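Local structure of Exo-alpha-sialidase (Clostridium perfringens, 2VO8) at residues Ser12-Asn17 with Phe26-Gly31; Ala44-Glu49 with Ser94-Val99; Glu110-Thr115 with Lys134-Asn139; Leu67-Lys72 with Val79-Ala84. The protein probably ties a family 33 sialidase into toxin complexes, its cohesin module binding the dockerin module of a partner with high affinity. All coordinates share one frame; numbering follows the deposited sequence. Where two conformers were deposited one is given.

Contact 1: Ser12-Asn17 with Phe26-Gly31; sequences STIKVN and FEAILG
Ile14 and Leu30 make the apolar centre of an antiparallel strand pair in the jelly-roll beta sandwich of the cohesin. Their side chains lie next to each other and point the same way, with Ile14 CD1 4.0 Å from Leu30 CD2. Ile14 has CG1 anti to the backbone N (chi1 171°) and stays extended beyond it, which brings CD1 within 4.3 Å of Ala28 CB as well. Leu112 packs on Ile14 from the interior, and Tyr46 and Leu114 on Leu30. Farther along, Val16 CG2 slants against the Phe26 ring, 3.6 Å from CE1.

The backbone bonds of two hydrogen-bonded pairs, Thr13 with Gly31 and Lys15 with Ile29, flank Ile14 and Leu30. The bond from Ile29 N to Lys15 O is 2.8 Å long with 167° at the hydrogen, whereas that from Thr13 N to Gly31 O, at 3.0 Å, is more bent (150°).

The polar edge lies on the face of Thr13, Lys15 and Ile29. Because Gly31 has no side chain, Thr13 OG1 can settle 2.9 Å from Gly31 C. The lysine bends at its last two torsions; NZ forms a salt bridge with Asp95 and donates to a water that also bonds Thr13 OG1. Past the direct pairing a second water takes over, accepting from Asn17 N and donating to Glu27 O, each bond 2.9 Å long.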
loop_
_atom_site.group_PDB
_atom_site.type_symbol
_atom_site.label_atom_id
_atom_site.label_comp_id
_atom_site.label_asym_id
_atom_site.label_seq_id
_atom_site.Cartn_x
_atom_site.Cartn_y
_atom_site.Cartn_z
ATOM N N SER A 12 0.792 -6.241 -7.088
ATOM C CA SER A 12 0.777 -5.475 -5.804
ATOM C C SER A 12 0.273 -6.402 -4.701
ATOM O O SER A 12 -0.467 -7.346 -4.981
ATOM C CB SER A 12 -0.075 -4.210 -5.916
ATOM O OG SER A 12 -1.442 -4.467 -6.177
ATOM N N THR A 13 0.633 -6.127 -3.449
ATOM C CA THR A 13 0.192 -6.882 -2.298
ATOM C C THR A 13 -0.323 -5.923 -1.263
ATOM O O THR A 13 0.185 -4.815 -1.151
ATOM C CB THR A 13 1.310 -7.742 -1.679
ATOM O OG1 THR A 13 2.401 -6.908 -1.227
ATOM C CG2 THR A 13 1.822 -8.795 -2.689
ATOM N N ILE A 14 -1.394 -6.325 -0.586
ATOM C CA ILE A 14 -1.841 -5.625 0.638
ATOM C C ILE A 14 -2.172 -6.685 1.685
ATOM O O ILE A 14 -2.948 -7.593 1.408
ATOM C CB ILE A 14 -2.995 -4.621 0.348
ATOM C CG1 ILE A 14 -3.610 -4.072 1.660
ATOM C CG2 ILE A 14 -4.083 -5.161 -0.576
ATOM C CD1 ILE A 14 -4.488 -2.784 1.404
ATOM N N LYS A 15 -1.573 -6.564 2.859
ATOM C CA LYS A 15 -1.713 -7.519 3.955
ATOM C C LYS A 15 -2.249 -6.745 5.142
ATOM O O LYS A 15 -1.716 -5.697 5.507
ATOM C CB LYS A 15 -0.431 -8.240 4.311
ATOM C CG LYS A 15 0.021 -9.254 3.269
ATOM C CD LYS A 15 1.214 -10.116 3.741
ATOM C CE LYS A 15 2.482 -9.332 3.900
ATOM N NZ LYS A 15 3.042 -8.859 2.605
ATOM N N VAL A 16 -3.360 -7.229 5.665
ATOM C CA VAL A 16 -4.013 -6.581 6.793
ATOM C C VAL A 16 -4.853 -7.623 7.510
ATOM O O VAL A 16 -5.358 -8.623 6.906
ATOM C CB VAL A 16 -4.862 -5.351 6.302
ATOM C CG1 VAL A 16 -5.808 -5.758 5.301
ATOM C CG2 VAL A 16 -5.619 -4.608 7.494
ATOM N N ASN A 17 -5.016 -7.436 8.807
ATOM C CA ASN A 17 -5.806 -8.351 9.591
ATOM C C ASN A 17 -7.252 -8.254 9.073
ATOM O O ASN A 17 -7.668 -7.215 8.573
ATOM C CB ASN A 17 -5.804 -7.978 11.092
ATOM C CG ASN A 17 -4.453 -8.188 11.769
ATOM O OD1 ASN A 17 -3.638 -9.036 11.362
ATOM N ND2 ASN A 17 -4.239 -7.426 12.855
ATOM N N PHE A 26 -4.147 -0.067 13.596
ATOM C CA PHE A 26 -3.658 -1.277 12.923
ATOM C C PHE A 26 -2.856 -0.866 11.683
ATOM O O PHE A 26 -2.960 0.247 11.250
ATOM C CB PHE A 26 -4.865 -2.185 12.546
ATOM C CG PHE A 26 -5.712 -1.637 11.414
ATOM C CD1 PHE A 26 -5.483 -1.984 10.075
ATOM C CD2 PHE A 26 -6.780 -0.770 11.685
ATOM C CE1 PHE A 26 -6.253 -1.432 9.066
ATOM C CE2 PHE A 26 -7.516 -0.196 10.689
ATOM C CZ PHE A 26 -7.284 -0.544 9.370
ATOM N N GLU A 27 -2.099 -1.793 11.072
ATOM C CA GLU A 27 -1.241 -1.573 9.902
ATOM C C GLU A 27 -1.835 -2.271 8.637
ATOM O O GLU A 27 -2.181 -3.446 8.757
ATOM C CB GLU A 27 0.163 -2.197 10.214
ATOM C CG GLU A 27 1.138 -1.265 11.056
ATOM C CD GLU A 27 1.130 -1.446 12.610
ATOM O OE1 GLU A 27 1.682 -0.574 13.314
ATOM O OE2 GLU A 27 0.615 -2.442 13.158
ATOM N N ALA A 28 -1.951 -1.591 7.502
ATOM C CA ALA A 28 -1.984 -2.272 6.217
ATOM C C ALA A 28 -0.611 -2.231 5.562
ATOM O O ALA A 28 0.010 -1.170 5.470
ATOM C CB ALA A 28 -3.026 -1.643 5.307
ATOM N N ILE A 29 -0.144 -3.389 5.108
ATOM C CA ILE A 29 1.216 -3.526 4.602
ATOM C C ILE A 29 1.224 -3.676 3.083
ATOM O O ILE A 29 0.752 -4.678 2.546
ATOM C CB ILE A 29 1.934 -4.735 5.230
ATOM C CG1 ILE A 29 1.999 -4.583 6.751
ATOM C CG2 ILE A 29 3.329 -4.890 4.645
ATOM C CD1 ILE A 29 2.542 -5.803 7.464
ATOM N N LEU A 30 1.762 -2.672 2.401
ATOM C CA LEU A 30 1.740 -2.629 0.953
ATOM C C LEU A 30 3.056 -3.158 0.370
ATOM O O LEU A 30 4.138 -2.823 0.850
ATOM C CB LEU A 30 1.482 -1.249 0.437
ATOM C CG LEU A 30 0.449 -0.366 1.134
ATOM C CD1 LEU A 30 0.284 0.902 0.312
ATOM C CD2 LEU A 30 -0.872 -1.192 1.217
ATOM N N GLY A 31 2.965 -4.013 -0.642
ATOM C CA GLY A 31 4.200 -4.560 -1.225
ATOM C C GLY A 31 4.061 -4.967 -2.671
ATOM O O GLY A 31 3.154 -4.522 -3.374
HETATM O O HOH W 1 1.719 -6.607 1.439
HETATM O O HOH W 2 -3.142 -5.766 10.198
#

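Contact 2: Ala44-Glu49 with Ser94-Val99; sequences AEYLFE and SDLVKV
Leu96 and Tyr46 meet across the hydrophobic core of the beta sandwich, where the two sheets face each other. The segment axes come no closer than 9.4 Å and are inclined by 34°, too far apart for backbone pairing, and side chains alone fill the gap. Leu96 crosses the tyrosine at about a right angle, its CD1 3.5 Å from Tyr46 OH and 3.9 Å from Ala44 CB. With CG beside its own backbone N (chi1 -52°), Tyr46 extends its ring toward the opposing sheet, and the hydroxyl makes a weak hydrogen bond to Gly31 O.

Val99 buries about as much surface, against Phe48. The two side chains approach from opposite directions, and Val99 CG1 sits over a face of the ring, 4.3 Å from its centroid and 28° off the normal, which is CH-pi geometry. The nearest ring atom to that methyl is Phe48 CE2, at 3.9 Å. In the middle, Val97 and Tyr46 slide past each other in opposite directions, with Val97 CG2 slanting to 4.2 Å from Tyr46 CE2.

Leu96 and Val97 are consecutive yet both point toward the opposing strand, because they form a classic beta bulge opposite Leu30. No hydrogen bond links the two segments. Their cohesion therefore rests on dispersion, including the CH-pi contact of Val99 with Phe48, while the buried phenol oxygen turns to a backbone carbonyl for its polar partner.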
loop_
_atom_site.group_PDB
_atom_site.type_symbol
_atom_site.label_atom_id
_atom_site.label_comp_id
_atom_site.label_asym_id
_atom_site.label_seq_id
_atom_site.Cartn_x
_atom_site.Cartn_y
_atom_site.Cartn_z
ATOM N N ALA A 44 8.280 2.399 -6.476
ATOM C CA ALA A 44 6.892 1.974 -6.724
ATOM C C ALA A 44 5.954 3.153 -6.457
ATOM O O ALA A 44 6.344 4.167 -5.824
ATOM C CB ALA A 44 6.557 0.763 -5.927
ATOM N N GLU A 45 4.720 3.032 -6.935
ATOM C CA GLU A 45 3.696 4.038 -6.676
ATOM C C GLU A 45 2.322 3.398 -6.520
ATOM O O GLU A 45 1.860 2.673 -7.402
ATOM C CB GLU A 45 3.669 5.077 -7.799
ATOM C CG GLU A 45 2.418 5.941 -7.815
ATOM C CD GLU A 45 2.471 7.022 -8.876
ATOM O OE1 GLU A 45 3.510 7.138 -9.558
ATOM O OE2 GLU A 45 1.472 7.756 -9.029
ATOM N N TYR A 46 1.671 3.670 -5.394
ATOM C CA TYR A 46 0.289 3.253 -5.187
ATOM C C TYR A 46 -0.655 4.450 -5.205
ATOM O O TYR A 46 -0.238 5.586 -4.978
ATOM C CB TYR A 46 0.151 2.494 -3.865
ATOM C CG TYR A 46 1.134 1.356 -3.707
ATOM C CD1 TYR A 46 0.923 0.137 -4.337
ATOM C CD2 TYR A 46 2.273 1.501 -2.928
ATOM C CE1 TYR A 46 1.819 -0.906 -4.196
ATOM C CE2 TYR A 46 3.175 0.465 -2.779
ATOM C CZ TYR A 46 2.943 -0.736 -3.415
ATOM O OH TYR A 46 3.838 -1.772 -3.272
ATOM N N LEU A 47 -1.929 4.187 -5.477
ATOM C CA LEU A 47 -2.993 5.044 -5.018
ATOM C C LEU A 47 -3.784 4.137 -4.085
ATOM O O LEU A 47 -4.366 3.125 -4.501
ATOM C CB LEU A 47 -3.814 5.723 -6.119
ATOM C CG LEU A 47 -4.781 6.750 -5.466
ATOM C CD1 LEU A 47 -4.133 8.067 -5.072
ATOM C CD2 LEU A 47 -6.056 6.961 -6.296
ATOM N N PHE A 48 -3.696 4.490 -2.799
ATOM C CA PHE A 48 -4.254 3.706 -1.698
ATOM C C PHE A 48 -5.624 4.283 -1.368
ATOM O O PHE A 48 -5.743 5.472 -1.160
ATOM C CB PHE A 48 -3.377 3.789 -0.458
ATOM C CG PHE A 48 -3.979 3.106 0.757
ATOM C CD1 PHE A 48 -3.894 1.735 0.933
ATOM C CD2 PHE A 48 -4.650 3.847 1.721
ATOM C CE1 PHE A 48 -4.439 1.114 2.036
ATOM C CE2 PHE A 48 -5.162 3.240 2.818
ATOM C CZ PHE A 48 -5.069 1.898 3.002
ATOM N N GLU A 49 -6.649 3.444 -1.339
ATOM C CA GLU A 49 -8.027 3.942 -1.131
ATOM C C GLU A 49 -8.638 3.285 0.080
ATOM O O GLU A 49 -8.396 2.111 0.392
ATOM C CB GLU A 49 -8.865 3.748 -2.399
ATOM C CG GLU A 49 -8.350 4.622 -3.539
ATOM C CD GLU A 49 -9.394 4.919 -4.572
ATOM O OE1 GLU A 49 -10.582 5.108 -4.194
ATOM O OE2 GLU A 49 -9.027 5.015 -5.767
ATOM N N SER A 94 9.159 -8.057 -1.902
ATOM C CA SER A 94 9.332 -7.234 -0.703
ATOM C C SER A 94 8.050 -6.484 -0.277
ATOM O O SER A 94 7.247 -6.105 -1.086
ATOM C CB SER A 94 10.519 -6.232 -0.777
ATOM O OG SER A 94 10.992 -5.945 -2.086
ATOM N N ASP A 95 7.952 -6.261 1.026
ATOM C CA ASP A 95 7.010 -5.338 1.607
ATOM C C ASP A 95 7.667 -3.943 1.620
ATOM O O ASP A 95 8.887 -3.803 1.903
ATOM C CB ASP A 95 6.596 -5.829 2.997
ATOM C CG ASP A 95 5.765 -7.129 2.934
ATOM O OD1 ASP A 95 5.364 -7.513 1.835
ATOM O OD2 ASP A 95 5.520 -7.743 3.974
ATOM N N LEU A 96 6.875 -2.943 1.244
ATOM C CA LEU A 96 7.385 -1.609 0.941
ATOM C C LEU A 96 6.861 -0.479 1.862
ATOM O O LEU A 96 7.603 0.443 2.190
ATOM C CB LEU A 96 7.081 -1.258 -0.508
ATOM C CG LEU A 96 7.739 -2.117 -1.588
ATOM C CD1 LEU A 96 7.370 -1.630 -2.955
ATOM C CD2 LEU A 96 9.288 -2.062 -1.422
ATOM N N VAL A 97 5.598 -0.565 2.274
ATOM C CA VAL A 97 4.947 0.562 2.957
ATOM C C VAL A 97 4.051 0.047 4.089
ATOM O O VAL A 97 3.409 -0.999 3.938
ATOM C CB VAL A 97 4.075 1.380 2.001
ATOM C CG1 VAL A 97 3.381 2.610 2.808
ATOM C CG2 VAL A 97 4.839 1.824 0.774
ATOM N N LYS A 98 4.062 0.763 5.221
ATOM C CA LYS A 98 3.154 0.516 6.356
ATOM C C LYS A 98 2.163 1.675 6.370
ATOM O O LYS A 98 2.577 2.827 6.495
ATOM C CB LYS A 98 3.918 0.567 7.675
ATOM C CG LYS A 98 5.017 -0.460 7.860
ATOM C CD LYS A 98 5.566 -0.441 9.297
ATOM C CE LYS A 98 7.003 0.068 9.456
ATOM N NZ LYS A 98 7.561 -0.630 10.682
ATOM N N VAL A 99 0.864 1.385 6.260
ATOM C CA VAL A 99 -0.172 2.419 6.376
ATOM C C VAL A 99 -0.907 2.203 7.705
ATOM O O VAL A 99 -1.499 1.163 7.936
ATOM C CB VAL A 99 -1.192 2.404 5.189
ATOM C CG1 VAL A 99 -2.243 3.538 5.320
ATOM C CG2 VAL A 99 -0.517 2.489 3.870
#

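Contact 3: Glu110-Thr115 with Lys134-Asn139; sequences EVLGLT and KEVKIN
Leu112 and Val136 form the tightly packed side of this antiparallel pair, which belongs to the hairpin of strands 107-121 and 126-139 in the cohesin sandwich. The two side chains cross at about a right angle, with Leu112 CD1 3.9 Å from Val136 CG1. On the same side, the aliphatic part of Glu110 completes the packing: its CG lies 3.6 Å from Ile138 CD1. A bend at chi2 (-69°) then carries the carboxylate away, and its oxygens are hydrogen-bonded by Ser107 and Asn51. Lys134 behaves similarly, its NZ leaving the pair for a salt bridge with Asp18 and a hydrogen bond to Val16 O.

The other side is looser. Val111 and Glu135 form the non-hydrogen-bonded pair there, both exposed, and the closest approach of their side chains is 4.2 Å, from Val111 CG2 to Glu135 CG. The backbones are nevertheless firmly joined by four N-H...O bonds, and that from Glu110 N to Val136 O, at 2.8 Å, is nearly straight (170° at the hydrogen).

Leu114 continues the pairing with Ser132, while on their outer edges the strands take other partners: Gly113 bonds to Glu49 of strand 41-49 before the chain turns a corner at Thr115, and Lys137 bonds to Asp18 and Val20. Phe55 of strand 55-62 packs against Glu110, Leu112, Val136 and Ile138, closing the buried side from the facing part of the sandwich.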
loop_
_atom_site.group_PDB
_atom_site.type_symbol
_atom_site.label_atom_id
_atom_site.label_comp_id
_atom_site.label_asym_id
_atom_site.label_seq_id
_atom_site.Cartn_x
_atom_site.Cartn_y
_atom_site.Cartn_z
ATOM N N GLU A 110 -15.372 -3.257 5.194
ATOM C CA GLU A 110 -14.750 -2.152 4.488
ATOM C C GLU A 110 -13.576 -2.639 3.609
ATOM O O GLU A 110 -12.920 -3.588 3.954
ATOM C CB GLU A 110 -14.187 -1.117 5.454
ATOM C CG GLU A 110 -15.262 -0.551 6.428
ATOM C CD GLU A 110 -16.279 0.324 5.697
ATOM O OE1 GLU A 110 -15.931 0.965 4.677
ATOM O OE2 GLU A 110 -17.435 0.385 6.152
ATOM N N VAL A 111 -13.347 -1.943 2.524
ATOM C CA VAL A 111 -12.302 -2.334 1.554
ATOM C C VAL A 111 -11.147 -1.339 1.575
ATOM O O VAL A 111 -11.348 -0.140 1.356
ATOM C CB VAL A 111 -12.881 -2.473 0.149
ATOM C CG1 VAL A 111 -11.785 -2.839 -0.876
ATOM C CG2 VAL A 111 -14.075 -3.503 0.167
ATOM N N LEU A 112 -9.942 -1.877 1.825
ATOM C CA LEU A 112 -8.683 -1.180 1.643
ATOM C C LEU A 112 -8.097 -1.632 0.284
ATOM O O LEU A 112 -7.841 -2.818 0.112
ATOM C CB LEU A 112 -7.759 -1.503 2.783
ATOM C CG LEU A 112 -8.402 -1.300 4.183
ATOM C CD1 LEU A 112 -7.500 -1.786 5.252
ATOM C CD2 LEU A 112 -8.859 0.204 4.309
ATOM N N GLY A 113 -8.020 -0.692 -0.648
ATOM C CA GLY A 113 -7.698 -0.947 -2.058
ATOM C C GLY A 113 -6.462 -0.248 -2.593
ATOM O O GLY A 113 -6.081 0.819 -2.146
ATOM N N LEU A 114 -5.866 -0.861 -3.601
ATOM C CA LEU A 114 -4.820 -0.219 -4.377
ATOM C C LEU A 114 -5.378 -0.076 -5.783
ATOM O O LEU A 114 -5.535 -1.101 -6.503
ATOM C CB LEU A 114 -3.521 -1.049 -4.306
ATOM C CG LEU A 114 -2.820 -1.281 -2.955
ATOM C CD1 LEU A 114 -1.611 -2.307 -2.963
ATOM C CD2 LEU A 114 -2.282 0.057 -2.315
ATOM N N THR A 115 -5.719 1.152 -6.172
ATOM C CA THR A 115 -6.369 1.383 -7.464
ATOM C C THR A 115 -5.390 1.791 -8.578
ATOM O O THR A 115 -5.771 1.885 -9.743
ATOM C CB THR A 115 -7.494 2.431 -7.341
ATOM O OG1 THR A 115 -6.973 3.626 -6.737
ATOM C CG2 THR A 115 -8.618 1.904 -6.490
ATOM N N LYS A 134 -8.121 -5.603 0.041
ATOM C CA LYS A 134 -8.344 -6.487 1.165
ATOM C C LYS A 134 -9.577 -5.951 1.924
ATOM O O LYS A 134 -9.750 -4.727 2.030
ATOM C CB LYS A 134 -7.098 -6.514 2.062
ATOM C CG LYS A 134 -7.249 -7.073 3.477
ATOM C CD LYS A 134 -7.440 -8.532 3.569
ATOM C CE LYS A 134 -7.711 -8.919 5.044
ATOM N NZ LYS A 134 -6.989 -10.169 5.351
ATOM N N GLU A 135 -10.431 -6.877 2.359
ATOM C CA GLU A 135 -11.618 -6.539 3.169
ATOM C C GLU A 135 -11.300 -6.715 4.634
ATOM O O GLU A 135 -10.652 -7.667 5.027
ATOM C CB GLU A 135 -12.841 -7.397 2.812
ATOM C CG GLU A 135 -13.144 -7.446 1.367
ATOM C CD GLU A 135 -14.258 -8.429 1.021
ATOM O OE1 GLU A 135 -14.561 -9.292 1.862
ATOM O OE2 GLU A 135 -14.791 -8.290 -0.088
ATOM N N VAL A 136 -11.808 -5.792 5.449
ATOM C CA VAL A 136 -11.731 -5.888 6.886
ATOM C C VAL A 136 -13.143 -5.724 7.498
ATOM O O VAL A 136 -13.983 -4.998 6.949
ATOM C CB VAL A 136 -10.818 -4.822 7.524
ATOM C CG1 VAL A 136 -9.387 -4.792 6.846
ATOM C CG2 VAL A 136 -11.418 -3.483 7.429
ATOM N N LYS A 137 -13.344 -6.359 8.635
ATOM C CA LYS A 137 -14.534 -6.114 9.485
ATOM C C LYS A 137 -14.100 -5.230 10.658
ATOM O O LYS A 137 -13.107 -5.532 11.341
ATOM C CB LYS A 137 -15.161 -7.410 9.944
ATOM C CG LYS A 137 -16.278 -7.251 10.985
ATOM C CD LYS A 137 -16.598 -8.585 11.626
ATOM C CE LYS A 137 -17.813 -8.566 12.575
ATOM N NZ LYS A 137 -18.267 -7.220 12.866
ATOM N N ILE A 138 -14.837 -4.153 10.896
ATOM C CA ILE A 138 -14.492 -3.229 11.984
ATOM C C ILE A 138 -15.448 -3.570 13.146
ATOM O O ILE A 138 -16.656 -3.288 13.066
ATOM C CB ILE A 138 -14.677 -1.740 11.629
ATOM C CG1 ILE A 138 -13.910 -1.316 10.365
ATOM C CG2 ILE A 138 -14.275 -0.832 12.835
ATOM C CD1 ILE A 138 -14.301 -0.002 9.895
ATOM N N ASN A 139 -14.898 -4.169 14.186
ATOM C CA ASN A 139 -15.618 -4.399 15.433
ATOM C C ASN A 139 -15.863 -3.145 16.268
ATOM O O ASN A 139 -15.134 -2.152 16.167
ATOM C CB ASN A 139 -14.879 -5.443 16.279
ATOM C CG ASN A 139 -14.797 -6.802 15.578
ATOM O OD1 ASN A 139 -13.720 -7.411 15.428
ATOM N ND2 ASN A 139 -15.933 -7.271 15.140
#

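Contact 4: Leu67-Lys72 with Val79-Ala84; sequences LFVKSK and VRILVA
The Phe68 ring leans obliquely on Ala84, CE2 3.4 Å from Ala84 CB, at one end of an antiparallel beta hairpin in the cohesin sandwich. A water lies over the centre of one face of this ring, its oxygen 3.3 Å above the ring plane. Lys70 CE is at the ring edge, in plane. That water donates to both Phe68 O and Leu82 O, so its two protons are already committed to carbonyls. With CG between its backbone N and carbonyl carbon (chi1 88°), the phenylalanine stands its ring above the strands, next to this water.

The other flat group is the guanidinium of Arg80, whose side chain lies beside that of Lys72 and points the same way. Lys72 CE comes obliquely to within 3.3 Å of Arg80 NH2, and Lys72 NZ is 3.4 Å from the same nitrogen. Such a meeting of like charges should cost energy; both residues touch a crystal neighbour, which may influence it.

The face of Val69, Ile81 and Val83 is mostly apolar and turned to the core, with Ser71 at its exposed end. The Val69 and Ile81 side chains cross at a slant, Val69 CG1 3.7 Å from Ile81 CG2. Leu67 CB and Val69 CG2 reach Val83 CG1, and Val97 of strand 95-103 packs on Val69, Ile81 and Val83.

Three hydrogen-bonded pairs, Phe68 with Ala84, Lys70 with Leu82 and Lys72 with Arg80, hold the backbones together. Between the last two the strands come especially near, and Ser71 CA makes a C-H...O contact of 3.0 Å with Arg80 O.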
loop_
_atom_site.group_PDB
_atom_site.type_symbol
_atom_site.label_atom_id
_atom_site.label_comp_id
_atom_site.label_asym_id
_atom_site.label_seq_id
_atom_site.Cartn_x
_atom_site.Cartn_y
_atom_site.Cartn_z
ATOM N N LEU A 67 14.423 2.236 1.888
ATOM C CA LEU A 67 13.463 2.907 1.025
ATOM C C LEU A 67 13.079 4.211 1.686
ATOM O O LEU A 67 13.272 4.365 2.878
ATOM C CB LEU A 67 12.183 2.061 0.891
ATOM C CG LEU A 67 12.325 0.562 0.563
ATOM C CD1 LEU A 67 11.113 -0.238 1.120
ATOM C CD2 LEU A 67 12.474 0.352 -0.914
ATOM N N PHE A 68 12.559 5.142 0.910
ATOM C CA PHE A 68 11.803 6.275 1.473
ATOM C C PHE A 68 10.427 6.429 0.797
ATOM O O PHE A 68 10.242 6.183 -0.420
ATOM C CB PHE A 68 12.617 7.591 1.496
ATOM C CG PHE A 68 12.539 8.421 0.239
ATOM C CD1 PHE A 68 11.844 9.642 0.243
ATOM C CD2 PHE A 68 13.224 8.042 -0.934
ATOM C CE1 PHE A 68 11.790 10.459 -0.880
ATOM C CE2 PHE A 68 13.157 8.843 -2.082
ATOM C CZ PHE A 68 12.457 10.062 -2.065
ATOM N N VAL A 69 9.464 6.823 1.623
ATOM C CA VAL A 69 8.077 7.006 1.239
ATOM C C VAL A 69 7.682 8.491 1.356
ATOM O O VAL A 69 8.091 9.206 2.311
ATOM C CB VAL A 69 7.151 6.087 2.097
ATOM C CG1 VAL A 69 5.724 6.176 1.644
ATOM C CG2 VAL A 69 7.624 4.599 2.019
ATOM N N LYS A 70 6.975 8.962 0.344
ATOM C CA LYS A 70 6.280 10.227 0.357
ATOM C C LYS A 70 4.824 9.939 0.020
ATOM O O LYS A 70 4.539 9.077 -0.824
ATOM C CB LYS A 70 6.857 11.187 -0.697
ATOM C CG LYS A 70 8.309 11.696 -0.416
ATOM C CD LYS A 70 8.394 12.530 0.890
ATOM C CE LYS A 70 9.839 12.956 1.220
ATOM N NZ LYS A 70 9.924 13.892 2.395
ATOM N N SER A 71 3.913 10.696 0.637
ATOM C CA SER A 71 2.492 10.441 0.462
ATOM C C SER A 71 1.683 11.725 0.592
ATOM O O SER A 71 2.067 12.631 1.334
ATOM C CB SER A 71 2.003 9.408 1.459
ATOM O OG SER A 71 1.947 9.927 2.778
ATOM N N LYS A 72 0.566 11.781 -0.127
ATOM C CA LYS A 72 -0.387 12.898 -0.036
ATOM C C LYS A 72 -1.802 12.346 -0.181
ATOM O O LYS A 72 -2.110 11.615 -1.137
ATOM C CB LYS A 72 -0.145 13.948 -1.135
ATOM C CG LYS A 72 -0.916 15.301 -0.922
ATOM C CD LYS A 72 -0.901 16.267 -2.160
ATOM C CE LYS A 72 -1.305 15.565 -3.481
ATOM N NZ LYS A 72 -1.693 16.464 -4.659
ATOM N N VAL A 79 -5.032 8.244 -1.397
ATOM C CA VAL A 79 -3.686 8.639 -0.937
ATOM C C VAL A 79 -2.651 8.191 -1.982
ATOM O O VAL A 79 -2.490 6.990 -2.247
ATOM C CB VAL A 79 -3.315 8.046 0.413
ATOM C CG1 VAL A 79 -1.973 8.698 0.969
ATOM C CG2 VAL A 79 -4.446 8.175 1.437
ATOM N N ARG A 80 -1.974 9.177 -2.552
ATOM C CA ARG A 80 -0.874 8.939 -3.473
ATOM C C ARG A 80 0.370 8.627 -2.662
ATOM O O ARG A 80 0.764 9.423 -1.813
ATOM C CB ARG A 80 -0.640 10.148 -4.372
ATOM C CG ARG A 80 0.503 9.891 -5.333
ATOM C CD ARG A 80 0.507 10.866 -6.483
ATOM N NE ARG A 80 0.990 12.195 -6.090
ATOM C CZ ARG A 80 0.273 13.328 -6.112
ATOM N NH1 ARG A 80 -1.011 13.343 -6.504
ATOM N NH2 ARG A 80 0.839 14.469 -5.728
ATOM N N ILE A 81 0.980 7.482 -2.934
ATOM C CA ILE A 81 2.124 6.962 -2.182
ATOM C C ILE A 81 3.249 6.653 -3.167
ATOM O O ILE A 81 3.056 5.873 -4.115
ATOM C CB ILE A 81 1.795 5.718 -1.379
ATOM C CG1 ILE A 81 0.601 5.981 -0.441
ATOM C CG2 ILE A 81 3.052 5.182 -0.645
ATOM C CD1 ILE A 81 0.279 4.868 0.369
ATOM N N LEU A 82 4.388 7.347 -2.977
ATOM C CA LEU A 82 5.592 7.136 -3.802
ATOM C C LEU A 82 6.626 6.491 -2.906
ATOM O O LEU A 82 6.979 7.078 -1.850
ATOM C CB LEU A 82 6.133 8.474 -4.331
ATOM C CG LEU A 82 5.192 9.317 -5.191
ATOM C CD1 LEU A 82 5.825 10.660 -5.679
ATOM C CD2 LEU A 82 4.718 8.527 -6.384
ATOM N N VAL A 83 7.101 5.304 -3.305
ATOM C CA VAL A 83 8.144 4.532 -2.624
ATOM C C VAL A 83 9.378 4.585 -3.542
ATOM O O VAL A 83 9.275 4.301 -4.720
ATOM C CB VAL A 83 7.893 2.986 -2.488
ATOM C CG1 VAL A 83 8.799 2.417 -1.419
ATOM C CG2 VAL A 83 6.431 2.574 -2.247
ATOM N N ALA A 84 10.541 4.926 -3.002
ATOM C CA ALA A 84 11.778 4.964 -3.826
ATOM C C ALA A 84 12.935 4.313 -3.088
ATOM O O ALA A 84 13.113 4.453 -1.864
ATOM C CB ALA A 84 12.119 6.392 -4.259
HETATM O O HOH W 3 9.538 8.276 -2.214
#

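How the contacts relate
From the N terminus, contact 1 is the first to close, joining strand 10-15 to strand 26-33 round the short stretch between them. Strand 41-49 then opens contact 2, whose long loop ends only at Ser94-Val99; contact 4, the 67-85 hairpin, is nested inside it. Contact 3 follows in series and closes the last hairpin. Contacts 1 and 2 meet where strands 26-33 and 95-103 pair, through Leu30 O and Leu96 N, 2.8 Å apart, while contacts 2 and 4 are joined by Ala44 N and Val83 O. Contact 2 thus bridges the layers that contacts 1 and 4 build. Contacts 3 and 4 do not touch, their centres being about 20 Å apart.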